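Local coordinates for conserved hypothetical alanine and leucine RICH protein (Mycobacterium tuberculosis, PDB 2WAM), which is of unknown function but belongs to the PAC2 family and represents a duplicated gene family of Actinobacteria, at residues Pro66-Phe75 / Pro143-Glu151; Gly79-Leu89 / Gln247-Leu258. All coordinates share one frame; numbering follows the deposited sequence.

Contact 1 (Pro66-Phe75 / Pro143-Glu151); sequences PVLVHALEGF and PFLLLAGLE
Leu68 reaches across to Leu145 and Leu147 on the neighbouring parallel strand. With CG anti to the backbone N (chi1 168°) and chi2 at 59°, its CD1 comes close to that strand. There CD1 drops between two bumps, 3.7 Å from Leu145 CB and 4.2 Å from Leu147 CB. Leu147 CD2 packs against His70 CB at 3.9 Å. The His70 ring turns away, and its ND1 bonds to Ser220. Leu72 lies alongside Gly149, its CD2 3.9 Å from Gly149 O; the backbone angles of Gly149 call for glycine. On the other face Val69 CG1 meets Leu146 CD1 at 4.0 Å. Farther along, Ala71 and Ala148 make a low patch that receives helix 81-92.

The backbones run 18° from parallel and are laced by a ladder of N-H...O bonds, among them Leu145 N to Val67 O at 2.8 Å. The ladder weakens at Gly149 N to Ala71 O, 3.5 Å, where the chain turns a corner. A water there donates to Ala71 O and Glu73 OE2. Beyond the corner, Glu151 N bonds to Glu73 O at 2.7 Å.

These are two central strands of the mixed sheet, flanked by strands 131-137 and 174-183. At the strand ends Glu151 OE2 accepts from Ala219 N, while OE1 carries salt bridges to Arg110 and Arg113 of the second subunit, so the chemistry shifts there from core packing to subunit contact.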
ATOM      1  N   PRO A  66      -0.200   6.730 -32.584  1.00 35.26           N
ATOM      2  CA  PRO A  66       1.063   7.458 -32.393  1.00 38.74           C
ATOM      3  C   PRO A  66       2.313   6.572 -32.443  1.00 40.43           C
ATOM      4  O   PRO A  66       2.294   5.408 -32.058  1.00 39.65           O
ATOM      5  CB  PRO A  66       0.942   8.024 -30.973  1.00 30.39           C
ATOM      6  CG  PRO A  66      -0.392   7.617 -30.462  1.00 31.88           C
ATOM      7  CD  PRO A  66      -0.892   6.507 -31.307  1.00 37.08           C
ATOM      8  N   VAL A  67       3.404   7.157 -32.914  1.00 39.52           N
ATOM      9  CA  VAL A  67       4.736   6.595 -32.751  1.00 38.56           C
ATOM     10  C   VAL A  67       5.250   6.924 -31.335  1.00 41.44           C
ATOM     11  O   VAL A  67       4.981   8.003 -30.799  1.00 32.95           O
ATOM     12  CB  VAL A  67       5.681   7.176 -33.825  1.00 40.10           C
ATOM     13  CG1 VAL A  67       7.129   6.979 -33.461  1.00 39.67           C
ATOM     14  CG2 VAL A  67       5.374   6.552 -35.167  1.00 46.51           C
ATOM     15  N   LEU A  68       5.953   5.978 -30.717  1.00 41.88           N
ATOM     16  CA  LEU A  68       6.580   6.211 -29.427  1.00 35.38           C
ATOM     17  C   LEU A  68       8.088   6.221 -29.611  1.00 36.86           C
ATOM     18  O   LEU A  68       8.658   5.249 -30.090  1.00 35.71           O
ATOM     19  CB  LEU A  68       6.194   5.129 -28.413  1.00 38.46           C
ATOM     20  CG  LEU A  68       7.016   5.126 -27.112  1.00 32.31           C
ATOM     21  CD1 LEU A  68       6.909   6.461 -26.365  1.00 20.97           C
ATOM     22  CD2 LEU A  68       6.607   3.980 -26.207  1.00 24.31           C
ATOM     23  N   VAL A  69       8.722   7.325 -29.227  1.00 33.69           N
ATOM     24  CA  VAL A  69      10.174   7.444 -29.253  1.00 30.75           C
ATOM     25  C   VAL A  69      10.682   7.385 -27.821  1.00 26.94           C
ATOM     26  O   VAL A  69      10.165   8.092 -26.962  1.00 35.34           O
ATOM     27  CB  VAL A  69      10.622   8.799 -29.862  1.00 23.93           C
ATOM     28  CG1 VAL A  69      12.123   8.881 -29.908  1.00 20.25           C
ATOM     29  CG2 VAL A  69      10.030   8.996 -31.244  1.00 22.37           C
ATOM     30  N   HIS A  70      11.679   6.544 -27.554  1.00 23.35           N
ATOM     31  CA  HIS A  70      12.315   6.515 -26.229  1.00 28.86           C
ATOM     32  C   HIS A  70      13.786   6.921 -26.274  1.00 33.08           C
ATOM     33  O   HIS A  70      14.571   6.420 -27.094  1.00 31.97           O
ATOM     34  CB  HIS A  70      12.098   5.182 -25.462  1.00 20.25           C
ATOM     35  CG  HIS A  70      12.459   3.943 -26.228  1.00 25.90           C
ATOM     36  ND1 HIS A  70      13.516   3.130 -25.872  1.00 28.21           N
ATOM     37  CD2 HIS A  70      11.877   3.348 -27.299  1.00 33.70           C
ATOM     38  CE1 HIS A  70      13.579   2.100 -26.699  1.00 26.97           C
ATOM     39  NE2 HIS A  70      12.596   2.208 -27.576  1.00 26.81           N
ATOM     40  N   ALA A  71      14.135   7.845 -25.382  1.00 25.76           N
ATOM     41  CA  ALA A  71      15.481   8.407 -25.312  1.00 27.42           C
ATOM     42  C   ALA A  71      15.943   8.525 -23.868  1.00 29.89           C
ATOM     43  O   ALA A  71      15.581   9.469 -23.173  1.00 32.86           O
ATOM     44  CB  ALA A  71      15.512   9.774 -25.987  1.00 24.19           C
ATOM     45  N   LEU A  72      16.758   7.570 -23.430  1.00 30.21           N
ATOM     46  CA  LEU A  72      17.178   7.488 -22.036  1.00 25.02           C
ATOM     47  C   LEU A  72      18.697   7.628 -21.856  1.00 30.80           C
ATOM     48  O   LEU A  72      19.489   7.044 -22.596  1.00 35.23           O
ATOM     49  CB  LEU A  72      16.651   6.191 -21.395  1.00 26.80           C
ATOM     50  CG  LEU A  72      15.138   5.936 -21.501  1.00 25.64           C
ATOM     51  CD1 LEU A  72      14.747   4.602 -20.896  1.00 19.47           C
ATOM     52  CD2 LEU A  72      14.350   7.063 -20.849  1.00 23.56           C
ATOM     53  N   GLU A  73      19.093   8.413 -20.861  1.00 34.17           N
ATOM     54  CA  GLU A  73      20.498   8.695 -20.612  1.00 31.42           C
ATOM     55  C   GLU A  73      21.010   7.899 -19.427  1.00 29.91           C
ATOM     56  O   GLU A  73      20.295   7.713 -18.450  1.00 34.65           O
ATOM     57  CB  GLU A  73      20.693  10.177 -20.319  1.00 28.48           C
ATOM     58  CG  GLU A  73      19.832  11.090 -21.149  1.00 38.85           C
ATOM     59  CD  GLU A  73      19.801  12.494 -20.593  1.00 52.56           C
ATOM     60  OE1 GLU A  73      20.759  12.871 -19.879  1.00 60.99           O
ATOM     61  OE2 GLU A  73      18.824  13.215 -20.871  1.00 53.96           O
ATOM     62  N   GLY A  74      22.261   7.455 -19.506  1.00 27.46           N
ATOM     63  CA  GLY A  74      22.859   6.691 -18.429  1.00 35.07           C
ATOM     64  C   GLY A  74      23.455   5.367 -18.872  1.00 36.52           C
ATOM     65  O   GLY A  74      24.248   4.769 -18.151  1.00 34.27           O
ATOM     66  N   PHE A  75      23.079   4.914 -20.065  1.00 31.57           N
ATOM     67  CA  PHE A  75      23.613   3.679 -20.624  1.00 32.56           C
ATOM     68  C   PHE A  75      24.879   3.954 -21.428  1.00 38.58           C
ATOM     69  O   PHE A  75      25.981   3.678 -20.981  1.00 49.23           O
ATOM     70  CB  PHE A  75      22.564   2.995 -21.506  1.00 41.14           C
ATOM     71  CG  PHE A  75      23.066   1.755 -22.201  1.00 41.40           C
ATOM     72  CD1 PHE A  75      22.778   1.534 -23.536  1.00 37.69           C
ATOM     73  CD2 PHE A  75      23.828   0.815 -21.520  1.00 35.50           C
ATOM     74  CE1 PHE A  75      23.234   0.404 -24.173  1.00 36.26           C
ATOM     75  CE2 PHE A  75      24.289  -0.313 -22.151  1.00 35.46           C
ATOM     76  CZ  PHE A  75      23.992  -0.524 -23.476  1.00 37.11           C
ATOM     77  N   PRO A 143       0.411  13.855 -33.999  1.00 31.87           N
ATOM     78  CA  PRO A 143       0.792  13.585 -32.600  1.00 31.92           C
ATOM     79  C   PRO A 143       1.777  12.431 -32.494  1.00 29.77           C
ATOM     80  O   PRO A 143       1.708  11.489 -33.281  1.00 28.98           O
ATOM     81  CB  PRO A 143      -0.538  13.190 -31.928  1.00 25.20           C
ATOM     82  CG  PRO A 143      -1.606  13.674 -32.878  1.00 25.54           C
ATOM     83  CD  PRO A 143      -1.011  13.570 -34.248  1.00 25.93           C
ATOM     84  N   PHE A 144       2.704  12.519 -31.549  1.00 25.65           N
ATOM     85  CA  PHE A 144       3.536  11.372 -31.220  1.00 30.69           C
ATOM     86  C   PHE A 144       3.982  11.436 -29.776  1.00 31.44           C
ATOM     87  O   PHE A 144       3.842  12.471 -29.130  1.00 31.83           O
ATOM     88  CB  PHE A 144       4.713  11.191 -32.203  1.00 34.87           C
ATOM     89  CG  PHE A 144       5.746  12.292 -32.163  1.00 31.32           C
ATOM     90  CD1 PHE A 144       6.939  12.114 -31.483  1.00 25.60           C
ATOM     91  CD2 PHE A 144       5.545  13.484 -32.848  1.00 29.17           C
ATOM     92  CE1 PHE A 144       7.907  13.118 -31.466  1.00 31.92           C
ATOM     93  CE2 PHE A 144       6.509  14.490 -32.830  1.00 29.39           C
ATOM     94  CZ  PHE A 144       7.689  14.305 -32.139  1.00 31.47           C
ATOM     95  N   LEU A 145       4.492  10.318 -29.266  1.00 30.42           N
ATOM     96  CA  LEU A 145       4.939  10.254 -27.878  1.00 26.69           C
ATOM     97  C   LEU A 145       6.466  10.235 -27.760  1.00 31.31           C
ATOM     98  O   LEU A 145       7.177   9.695 -28.623  1.00 26.95           O
ATOM     99  CB  LEU A 145       4.332   9.037 -27.178  1.00 31.98           C
ATOM    100  CG  LEU A 145       2.810   9.049 -27.036  1.00 33.19           C
ATOM    101  CD1 LEU A 145       2.300   7.746 -26.435  1.00 30.16           C
ATOM    102  CD2 LEU A 145       2.383  10.241 -26.194  1.00 21.34           C
ATOM    103  N   LEU A 146       6.959  10.837 -26.687  1.00 27.29           N
ATOM    104  CA  LEU A 146       8.385  10.841 -26.393  1.00 27.82           C
ATOM    105  C   LEU A 146       8.575  10.434 -24.954  1.00 24.23           C
ATOM    106  O   LEU A 146       8.064  11.090 -24.066  1.00 31.18           O
ATOM    107  CB  LEU A 146       8.997  12.235 -26.592  1.00 28.09           C
ATOM    108  CG  LEU A 146      10.455  12.374 -26.115  1.00 34.06           C
ATOM    109  CD1 LEU A 146      11.403  11.461 -26.895  1.00 27.09           C
ATOM    110  CD2 LEU A 146      10.949  13.810 -26.187  1.00 24.95           C
ATOM    111  N   LEU A 147       9.299   9.343 -24.734  1.00 28.03           N
ATOM    112  CA  LEU A 147       9.733   8.932 -23.401  1.00 26.98           C
ATOM    113  C   LEU A 147      11.193   9.345 -23.200  1.00 25.42           C
ATOM    114  O   LEU A 147      12.070   8.873 -23.925  1.00 30.49           O
ATOM    115  CB  LEU A 147       9.599   7.412 -23.245  1.00 29.57           C
ATOM    116  CG  LEU A 147      10.132   6.819 -21.936  1.00 27.33           C
ATOM    117  CD1 LEU A 147       9.261   7.226 -20.747  1.00 19.53           C
ATOM    118  CD2 LEU A 147      10.243   5.323 -22.046  1.00 21.10           C
ATOM    119  N   ALA A 148      11.462  10.219 -22.227  1.00 23.79           N
ATOM    120  CA  ALA A 148      12.817  10.769 -22.056  1.00 21.00           C
ATOM    121  C   ALA A 148      13.185  11.068 -20.617  1.00 18.33           C
ATOM    122  O   ALA A 148      12.319  11.150 -19.746  1.00 25.94           O
ATOM    123  CB  ALA A 148      13.017  12.023 -22.929  1.00 24.43           C
ATOM    124  N   GLY A 149      14.485  11.217 -20.379  1.00 24.27           N
ATOM    125  CA  GLY A 149      15.024  11.410 -19.043  1.00 22.01           C
ATOM    126  C   GLY A 149      16.129  10.418 -18.720  1.00 29.12           C
ATOM    127  O   GLY A 149      16.742   9.846 -19.624  1.00 29.37           O
ATOM    128  N   LEU A 150      16.380  10.205 -17.430  1.00 27.09           N
ATOM    129  CA  LEU A 150      17.425   9.277 -16.983  1.00 29.68           C
ATOM    130  C   LEU A 150      16.984   7.828 -17.090  1.00 26.83           C
ATOM    131  O   LEU A 150      15.872   7.489 -16.710  1.00 31.04           O
ATOM    132  CB  LEU A 150      17.804   9.548 -15.523  1.00 18.46           C
ATOM    133  CG  LEU A 150      18.198  10.980 -15.183  1.00 25.90           C
ATOM    134  CD1 LEU A 150      18.965  11.032 -13.886  1.00 27.39           C
ATOM    135  CD2 LEU A 150      19.038  11.551 -16.294  1.00 20.58           C
ATOM    136  N   GLU A 151      17.861   6.970 -17.594  1.00 26.43           N
ATOM    137  CA  GLU A 151      17.696   5.532 -17.392  1.00 27.01           C
ATOM    138  C   GLU A 151      17.663   5.239 -15.890  1.00 30.49           C
ATOM    139  O   GLU A 151      18.571   5.637 -15.160  1.00 29.26           O
ATOM    140  CB  GLU A 151      18.849   4.776 -18.043  1.00 26.83           C
ATOM    141  CG  GLU A 151      18.827   3.274 -17.850  1.00 28.24           C
ATOM    142  CD  GLU A 151      20.094   2.629 -18.364  1.00 33.45           C
ATOM    143  OE1 GLU A 151      21.181   3.016 -17.894  1.00 43.31           O
ATOM    144  OE2 GLU A 151      20.014   1.750 -19.245  1.00 27.55           O
TER
HETATM  145  O   HOH W   1       3.000   9.551 -34.728  1.00 39.62           O
HETATM  146  O   HOH W   2      16.739  12.291 -22.613  1.00 40.84           O

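Contact 2 (Gly79-Leu89 / Gln247-Leu258)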
ATOM      1  N   GLY A  79      28.710  11.594 -27.440  1.00 33.95           N
ATOM      2  CA  GLY A  79      28.286  12.818 -28.094  1.00 34.52           C
ATOM      3  C   GLY A  79      27.140  13.476 -27.351  1.00 34.61           C
ATOM      4  O   GLY A  79      26.580  14.465 -27.811  1.00 32.24           O
ATOM      5  N   HIS A  80      26.795  12.923 -26.192  1.00 35.39           N
ATOM      6  CA  HIS A  80      25.602  13.339 -25.472  1.00 30.39           C
ATOM      7  C   HIS A  80      24.407  13.346 -26.421  1.00 29.50           C
ATOM      8  O   HIS A  80      23.453  14.092 -26.227  1.00 34.59           O
ATOM      9  CB  HIS A  80      25.812  14.708 -24.824  1.00 20.34           C
ATOM     10  CG  HIS A  80      27.015  14.770 -23.928  1.00 38.56           C
ATOM     11  ND1 HIS A  80      27.809  15.893 -23.815  1.00 31.83           N
ATOM     12  CD2 HIS A  80      27.570  13.833 -23.119  1.00 38.57           C
ATOM     13  CE1 HIS A  80      28.794  15.647 -22.966  1.00 32.78           C
ATOM     14  NE2 HIS A  80      28.677  14.404 -22.537  1.00 36.42           N
ATOM     15  N   ALA A  81      24.461  12.494 -27.441  1.00 25.93           N
ATOM     16  CA  ALA A  81      23.484  12.543 -28.528  1.00 31.02           C
ATOM     17  C   ALA A  81      22.034  12.290 -28.104  1.00 35.12           C
ATOM     18  O   ALA A  81      21.116  12.871 -28.682  1.00 34.11           O
ATOM     19  CB  ALA A  81      23.885  11.610 -29.662  1.00 24.39           C
ATOM     20  N   ILE A  82      21.831  11.431 -27.105  1.00 31.26           N
ATOM     21  CA  ILE A  82      20.490  11.143 -26.605  1.00 26.76           C
ATOM     22  C   ILE A  82      19.890  12.362 -25.899  1.00 29.31           C
ATOM     23  O   ILE A  82      18.746  12.747 -26.156  1.00 26.08           O
ATOM     24  CB  ILE A  82      20.479   9.973 -25.607  1.00 27.93           C
ATOM     25  CG1 ILE A  82      21.289   8.785 -26.122  1.00 27.42           C
ATOM     26  CG2 ILE A  82      19.041   9.548 -25.291  1.00 21.06           C
ATOM     27  CD1 ILE A  82      20.471   7.780 -26.836  1.00 29.91           C
ATOM     28  N   ARG A  83      20.652  12.957 -24.990  1.00 21.61           N
ATOM     29  CA  ARG A  83      20.161  14.111 -24.274  1.00 21.90           C
ATOM     30  C   ARG A  83      19.799  15.206 -25.283  1.00 33.82           C
ATOM     31  O   ARG A  83      18.715  15.782 -25.233  1.00 40.23           O
ATOM     32  CB  ARG A  83      21.209  14.617 -23.271  1.00 26.58           C
ATOM     33  CG  ARG A  83      20.784  15.881 -22.531  1.00 34.36           C
ATOM     34  CD  ARG A  83      21.794  16.333 -21.498  1.00 46.73           C
ATOM     35  NE  ARG A  83      23.175  16.368 -21.991  1.00 64.02           N
ATOM     36  CZ  ARG A  83      23.751  17.412 -22.598  1.00 64.46           C
ATOM     37  NH1 ARG A  83      23.073  18.534 -22.827  1.00 59.31           N
ATOM     38  NH2 ARG A  83      25.019  17.333 -22.979  1.00 58.62           N
ATOM     39  N   LEU A  84      20.711  15.474 -26.209  1.00 30.51           N
ATOM     40  CA  LEU A  84      20.535  16.543 -27.177  1.00 25.12           C
ATOM     41  C   LEU A  84      19.301  16.361 -28.053  1.00 31.28           C
ATOM     42  O   LEU A  84      18.573  17.320 -28.317  1.00 31.38           O
ATOM     43  CB  LEU A  84      21.789  16.676 -28.048  1.00 23.52           C
ATOM     44  CG  LEU A  84      23.020  17.155 -27.283  1.00 30.61           C
ATOM     45  CD1 LEU A  84      24.258  17.114 -28.174  1.00 30.82           C
ATOM     46  CD2 LEU A  84      22.784  18.551 -26.716  1.00 19.86           C
ATOM     47  N   ALA A  85      19.072  15.132 -28.509  1.00 31.08           N
ATOM     48  CA  ALA A  85      17.951  14.860 -29.393  1.00 32.19           C
ATOM     49  C   ALA A  85      16.626  15.032 -28.666  1.00 33.36           C
ATOM     50  O   ALA A  85      15.688  15.614 -29.204  1.00 38.44           O
ATOM     51  CB  ALA A  85      18.067  13.476 -30.029  1.00 23.97           C
ATOM     52  N   ALA A  86      16.553  14.544 -27.435  1.00 30.41           N
ATOM     53  CA  ALA A  86      15.337  14.693 -26.645  1.00 22.97           C
ATOM     54  C   ALA A  86      15.076  16.164 -26.330  1.00 29.91           C
ATOM     55  O   ALA A  86      13.933  16.633 -26.373  1.00 36.54           O
ATOM     56  CB  ALA A  86      15.437  13.887 -25.383  1.00 18.29           C
ATOM     57  N   ALA A  87      16.143  16.897 -26.032  1.00 23.33           N
ATOM     58  CA  ALA A  87      16.012  18.300 -25.654  1.00 33.56           C
ATOM     59  C   ALA A  87      15.519  19.109 -26.836  1.00 34.36           C
ATOM     60  O   ALA A  87      14.749  20.058 -26.678  1.00 36.63           O
ATOM     61  CB  ALA A  87      17.349  18.861 -25.139  1.00 18.16           C
ATOM     62  N   HIS A  88      15.967  18.726 -28.027  1.00 27.94           N
ATOM     63  CA  HIS A  88      15.601  19.475 -29.214  1.00 22.68           C
ATOM     64  C   HIS A  88      14.144  19.302 -29.572  1.00 28.68           C
ATOM     65  O   HIS A  88      13.446  20.278 -29.826  1.00 28.67           O
ATOM     66  CB  HIS A  88      16.471  19.140 -30.419  1.00 22.88           C
ATOM     67  CG  HIS A  88      16.090  19.921 -31.632  1.00 31.62           C
ATOM     68  ND1 HIS A  88      16.308  21.278 -31.737  1.00 26.14           N
ATOM     69  CD2 HIS A  88      15.447  19.551 -32.766  1.00 28.59           C
ATOM     70  CE1 HIS A  88      15.835  21.704 -32.893  1.00 36.02           C
ATOM     71  NE2 HIS A  88      15.307  20.677 -33.535  1.00 28.32           N
ATOM     72  N   LEU A  89      13.684  18.057 -29.600  1.00 34.85           N
ATOM     73  CA  LEU A  89      12.267  17.792 -29.807  1.00 34.29           C
ATOM     74  C   LEU A  89      11.400  18.602 -28.836  1.00 30.04           C
ATOM     75  O   LEU A  89      10.488  19.302 -29.253  1.00 33.65           O
ATOM     76  CB  LEU A  89      11.962  16.296 -29.677  1.00 25.22           C
ATOM     77  CG  LEU A  89      12.559  15.360 -30.728  1.00 25.31           C
ATOM     78  CD1 LEU A  89      12.251  13.896 -30.391  1.00 20.50           C
ATOM     79  CD2 LEU A  89      12.050  15.722 -32.104  1.00 19.44           C
ATOM     80  N   GLN A 247      32.816  12.333 -24.797  1.00 36.61           N
ATOM     81  CA  GLN A 247      32.429  13.097 -23.617  1.00 39.15           C
ATOM     82  C   GLN A 247      32.207  14.578 -23.905  1.00 42.39           C
ATOM     83  O   GLN A 247      32.411  15.422 -23.037  1.00 57.71           O
ATOM     84  CB  GLN A 247      33.453  12.912 -22.494  1.00 44.54           C
ATOM     85  CG  GLN A 247      33.594  11.469 -22.033  1.00 66.81           C
ATOM     86  CD  GLN A 247      34.244  11.348 -20.663  1.00 88.67           C
ATOM     87  OE1 GLN A 247      34.961  12.246 -20.219  1.00100.92           O
ATOM     88  NE2 GLN A 247      33.994  10.231 -19.985  1.00 90.03           N
ATOM     89  N   THR A 248      31.784  14.884 -25.126  1.00 37.73           N
ATOM     90  CA  THR A 248      31.465  16.252 -25.524  1.00 36.72           C
ATOM     91  C   THR A 248      30.097  16.292 -26.202  1.00 37.85           C
ATOM     92  O   THR A 248      29.567  15.268 -26.610  1.00 46.34           O
ATOM     93  CB  THR A 248      32.459  16.759 -26.567  1.00 40.40           C
ATOM     94  OG1 THR A 248      31.980  16.397 -27.865  1.00 51.16           O
ATOM     95  CG2 THR A 248      33.826  16.130 -26.363  1.00 46.77           C
ATOM     96  N   ASP A 249      29.534  17.481 -26.340  1.00 31.98           N
ATOM     97  CA  ASP A 249      28.331  17.651 -27.139  1.00 31.28           C
ATOM     98  C   ASP A 249      28.660  17.498 -28.609  1.00 39.86           C
ATOM     99  O   ASP A 249      29.514  18.217 -29.137  1.00 49.54           O
ATOM    100  CB  ASP A 249      27.740  19.046 -26.935  1.00 30.43           C
ATOM    101  CG  ASP A 249      26.976  19.178 -25.646  1.00 35.20           C
ATOM    102  OD1 ASP A 249      26.736  20.327 -25.242  1.00 39.43           O
ATOM    103  OD2 ASP A 249      26.617  18.150 -25.035  1.00 38.96           O
ATOM    104  N   TYR A 250      27.967  16.584 -29.276  1.00 34.49           N
ATOM    105  CA  TYR A 250      28.122  16.429 -30.714  1.00 28.61           C
ATOM    106  C   TYR A 250      26.757  16.380 -31.387  1.00 30.66           C
ATOM    107  O   TYR A 250      26.255  15.303 -31.713  1.00 38.26           O
ATOM    108  CB  TYR A 250      28.946  15.178 -31.035  1.00 34.44           C
ATOM    109  CG  TYR A 250      29.481  15.143 -32.455  1.00 39.94           C
ATOM    110  CD1 TYR A 250      30.331  16.140 -32.927  1.00 33.08           C
ATOM    111  CD2 TYR A 250      29.135  14.116 -33.320  1.00 39.65           C
ATOM    112  CE1 TYR A 250      30.806  16.114 -34.221  1.00 39.14           C
ATOM    113  CE2 TYR A 250      29.611  14.080 -34.614  1.00 42.69           C
ATOM    114  CZ  TYR A 250      30.442  15.079 -35.061  1.00 49.38           C
ATOM    115  OH  TYR A 250      30.908  15.030 -36.355  1.00 55.42           O
ATOM    116  N   PRO A 251      26.149  17.559 -31.589  1.00 30.82           N
ATOM    117  CA  PRO A 251      24.781  17.704 -32.126  1.00 36.05           C
ATOM    118  C   PRO A 251      24.554  16.970 -33.459  1.00 39.32           C
ATOM    119  O   PRO A 251      23.434  16.551 -33.745  1.00 43.24           O
ATOM    120  CB  PRO A 251      24.631  19.219 -32.316  1.00 34.22           C
ATOM    121  CG  PRO A 251      25.625  19.819 -31.359  1.00 39.73           C
ATOM    122  CD  PRO A 251      26.778  18.858 -31.288  1.00 26.22           C
ATOM    123  N   ALA A 252      25.607  16.820 -34.257  1.00 32.50           N
ATOM    124  CA  ALA A 252      25.513  16.090 -35.515  1.00 31.69           C
ATOM    125  C   ALA A 252      24.920  14.708 -35.296  1.00 39.15           C
ATOM    126  O   ALA A 252      24.075  14.256 -36.066  1.00 44.61           O
ATOM    127  CB  ALA A 252      26.884  15.976 -36.169  1.00 26.20           C
ATOM    128  N   ALA A 253      25.367  14.039 -34.239  1.00 35.25           N
ATOM    129  CA  ALA A 253      24.910  12.690 -33.957  1.00 35.06           C
ATOM    130  C   ALA A 253      23.436  12.671 -33.521  1.00 35.14           C
ATOM    131  O   ALA A 253      22.700  11.738 -33.853  1.00 35.02           O
ATOM    132  CB  ALA A 253      25.808  12.033 -32.930  1.00 24.82           C
ATOM    133  N   ALA A 254      23.007  13.713 -32.809  1.00 30.40           N
ATOM    134  CA  ALA A 254      21.594  13.884 -32.456  1.00 30.65           C
ATOM    135  C   ALA A 254      20.759  14.162 -33.709  1.00 35.83           C
ATOM    136  O   ALA A 254      19.690  13.593 -33.902  1.00 31.96           O
ATOM    137  CB  ALA A 254      21.421  15.010 -31.439  1.00 25.38           C
ATOM    138  N   GLN A 255      21.258  15.035 -34.571  1.00 37.35           N
ATOM    139  CA  GLN A 255      20.571  15.295 -35.826  1.00 39.38           C
ATOM    140  C   GLN A 255      20.401  14.014 -36.663  1.00 40.56           C
ATOM    141  O   GLN A 255      19.319  13.739 -37.181  1.00 38.91           O
ATOM    142  CB  GLN A 255      21.293  16.378 -36.614  1.00 30.28           C
ATOM    143  CG  GLN A 255      20.672  16.646 -37.950  1.00 37.62           C
ATOM    144  CD  GLN A 255      21.512  17.576 -38.794  1.00 41.31           C
ATOM    145  OE1 GLN A 255      22.433  18.229 -38.301  1.00 40.21           O
ATOM    146  NE2 GLN A 255      21.196  17.645 -40.073  1.00 35.07           N
ATOM    147  N   ALA A 256      21.462  13.222 -36.780  1.00 32.14           N
ATOM    148  CA  ALA A 256      21.365  11.973 -37.519  1.00 30.92           C
ATOM    149  C   ALA A 256      20.269  11.079 -36.934  1.00 38.03           C
ATOM    150  O   ALA A 256      19.430  10.550 -37.668  1.00 34.87           O
ATOM    151  CB  ALA A 256      22.697  11.250 -37.534  1.00 23.40           C
ATOM    152  N   LEU A 257      20.273  10.911 -35.612  1.00 34.65           N
ATOM    153  CA  LEU A 257      19.226  10.127 -34.965  1.00 26.43           C
ATOM    154  C   LEU A 257      17.839  10.654 -35.333  1.00 34.83           C
ATOM    155  O   LEU A 257      16.989   9.902 -35.802  1.00 32.06           O
ATOM    156  CB  LEU A 257      19.402  10.124 -33.452  1.00 23.31           C
ATOM    157  CG  LEU A 257      20.500   9.214 -32.896  1.00 28.22           C
ATOM    158  CD1 LEU A 257      20.728   9.427 -31.393  1.00 26.73           C
ATOM    159  CD2 LEU A 257      20.148   7.785 -33.170  1.00 29.78           C
ATOM    160  N   LEU A 258      17.612  11.950 -35.132  1.00 34.92           N
ATOM    161  CA  LEU A 258      16.296  12.528 -35.391  1.00 30.66           C
ATOM    162  C   LEU A 258      15.876  12.443 -36.863  1.00 30.95           C
ATOM    163  O   LEU A 258      14.700  12.258 -37.172  1.00 35.06           O
ATOM    164  CB  LEU A 258      16.212  13.968 -34.875  1.00 28.82           C
ATOM    165  CG  LEU A 258      16.237  14.149 -33.348  1.00 29.52           C
ATOM    166  CD1 LEU A 258      15.767  15.540 -32.963  1.00 28.91           C
ATOM    167  CD2 LEU A 258      15.413  13.096 -32.630  1.00 20.66           C
TER
HETATM  168  O   HOH W   3      24.114  21.160 -23.873  1.00 53.01           O
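Asp249 joins His80 and Arg83 through one carboxylate oxygen. His80 ND1 donates to Asp249 OD2 at 2.8 Å. The oxygen lies near the ring plane but is met from above the carboxylate plane, and the planes stand 84° apart. Arg83 starts extended and bends at chi3 (48°), which brings NH2 to the same OD2 in a salt bridge of 2.7 Å; as a hydrogen bond it is weak. A water links Arg83 NH1 to Asp249 OD1. Thr248 O lies over one face of the His80 ring.

On the backbone, Tyr250 N donates to Gly79 O at 2.9 Å, just before both helices begin.

The apolar contacts follow the helices, which cross at -61° with axes 8.1 Å apart. Small residues permit this closeness. Ala81 CB meets Ala253 CB at 3.8 Å. Ala254 CB settles in a hollow lined by Ala81 O, Leu84 CB and Ala85. Leu258 closes the far end: its CD2 lies 3.7 Å from Ala85 CB. Leu258 and Leu89 run past each other in opposite directions, Leu258 CD1 3.8 Å from Leu89 CD2.

Polar groups tie the helix starts; alanines and leucines hold the helix bodies. Two donors converge on Asp249 OD2, which probably helps to fix the rotation of the His80 ring.

In the fold
Helix 81-92 joins the two contacts. It follows strand 67-73 in the chain and lies against the face of contact 1 that carries Ala71 and Ala148. A neighbouring face of the helix takes up helix 251-265 in contact 2. The contact centres are 13 Å apart, yet their residues touch: Ile82 CG2 packs 3.6 Å from Ala71 C, and Ala86 CB lies 3.9 Å from Ala148 CB. Helix 251-265 also packs on strand 234-242, so the sheet and both helices form one layered unit. Contact 1 reaches the second subunit at Glu151, whereas contact 2 stays within its own chain. With the function unknown, neither contact can be assigned to an active site.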